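Local coordinates for surface presentation of antigens protein SpaS (Salmonella typhimurium, PDB 3C01) that takes part in the type III secretion pathway that Salmonella needs to enter mammalian cells, the deposited piece being the C-terminal part of this inner-membrane protein, at residues A31-A34 / Y35-V39. Residues are numbered along the deposited sequence; the frame is centred on the assembly and turned at random.
Sequences AVRA and YAEKV
The ends of R33 and E37 meet across one turn of helix 26-39 and close an i to i+4 salt bridge: R33 NH1 reaches E37 OE1 at 2.9 Å. The N-H points almost straight at the oxygen, 168° at the hydrogen, and OE1 lies at the edge of the guanidinium, close to its plane, receiving the donor nearly along its own C-O axis. The two flat groups are not coplanar, their planes standing 67° apart, and a single nitrogen makes the bridge rather than a paired, two-pronged one. E37 sets its CG anti to the carbonyl carbon and then runs extended, which carries the carboxylate back alongside the preceding turn. R33 meets it with a chain bent at chi2 and chi3, its CD lying beside the same carboxylate.

The backbone here keeps the regular alpha-helical ladder of i to i+4 bonds, from Y35 N to A31 O at 2.8 Å through to K38 N and A34 O. Y35 turns its ring off the helix by placing CG anti to the backbone N (chi1 -171°), while its CB lies 3.4 Å from A31 O. The phenol OH is hydrogen-bonded to an acidic side chain of another protein chain, and K38 NZ forms a salt bridge with a bound sulfate, probably from the crystallisation liquor.

These residues form the C-terminal two-thirds of helix 26-39, which follows strand 19-25 and leads into strand 43-45. V32 and A36 are buried, whereas E37 and K38 are exposed. V32 packs on V22 and E24 of strand 19-25; R33 and A36 lie against V43 of strand 43-45, where R33 also touches V45, both valines lining the pocket of a bound cysteine, and A31, V32 and A36 meet apolar side chains of another protein chain.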
# COMPACT_ATOMS: atom_id res chain seq x y z
N ALA B 31 12.95 -3.51 -2.07
CA ALA B 31 13.20 -2.38 -2.95
C ALA B 31 12.00 -1.44 -2.99
O ALA B 31 12.15 -0.22 -3.06
CB ALA B 31 13.63 -2.84 -4.35
N VAL B 32 10.80 -2.00 -2.91
CA VAL B 32 9.57 -1.20 -2.86
C VAL B 32 9.56 -0.31 -1.65
O VAL B 32 9.27 0.86 -1.78
CB VAL B 32 8.29 -2.10 -2.87
CG1 VAL B 32 7.06 -1.29 -2.51
CG2 VAL B 32 8.10 -2.74 -4.26
N ARG B 33 9.88 -0.86 -0.49
CA ARG B 33 10.02 -0.11 0.77
C ARG B 33 11.03 1.00 0.62
O ARG B 33 10.78 2.13 1.03
CB ARG B 33 10.56 -1.02 1.85
CG ARG B 33 9.82 -1.00 3.12
CD ARG B 33 10.56 -0.37 4.31
NE ARG B 33 10.39 -1.25 5.47
CZ ARG B 33 10.28 -0.87 6.74
NH1 ARG B 33 10.32 0.39 7.13
NH2 ARG B 33 10.13 -1.80 7.66
N ALA B 34 12.21 0.68 0.09
CA ALA B 34 13.26 1.71 -0.01
C ALA B 34 12.72 2.81 -0.96
O ALA B 34 12.88 3.98 -0.69
CB ALA B 34 14.59 1.12 -0.50
N TYR B 35 12.02 2.43 -2.02
CA TYR B 35 11.59 3.43 -2.98
C TYR B 35 10.44 4.34 -2.43
O TYR B 35 10.46 5.53 -2.61
CB TYR B 35 11.25 2.78 -4.33
CG TYR B 35 11.03 3.82 -5.39
CD1 TYR B 35 12.10 4.37 -6.08
CD2 TYR B 35 9.75 4.28 -5.68
CE1 TYR B 35 11.91 5.36 -7.04
CE2 TYR B 35 9.56 5.26 -6.64
CZ TYR B 35 10.65 5.81 -7.29
OH TYR B 35 10.46 6.79 -8.22
N ALA B 36 9.45 3.77 -1.75
CA ALA B 36 8.41 4.53 -1.11
C ALA B 36 8.97 5.55 -0.06
O ALA B 36 8.51 6.71 0.03
CB ALA B 36 7.50 3.61 -0.46
N GLU B 37 9.97 5.10 0.71
CA GLU B 37 10.65 5.95 1.67
C GLU B 37 11.31 7.10 0.95
O GLU B 37 11.09 8.22 1.31
CB GLU B 37 11.64 5.15 2.56
CG GLU B 37 10.92 4.47 3.78
CD GLU B 37 11.66 3.24 4.48
OE1 GLU B 37 10.99 2.59 5.36
OE2 GLU B 37 12.85 2.92 4.16
N LYS B 38 12.09 6.82 -0.08
CA LYS B 38 12.73 7.85 -0.90
C LYS B 38 11.75 8.87 -1.47
O LYS B 38 12.02 10.05 -1.56
CB LYS B 38 13.47 7.16 -2.04
CG LYS B 38 14.33 8.05 -2.91
CD LYS B 38 14.77 7.27 -4.14
CE LYS B 38 15.51 8.11 -5.21
NZ LYS B 38 14.92 7.70 -6.58
N VAL B 39 10.60 8.42 -1.87
CA VAL B 39 9.76 9.23 -2.69
C VAL B 39 8.61 9.84 -1.84
O VAL B 39 7.80 10.60 -2.37
CB VAL B 39 9.25 8.34 -3.85
CG1 VAL B 39 7.80 8.04 -3.68
CG2 VAL B 39 9.61 8.94 -5.17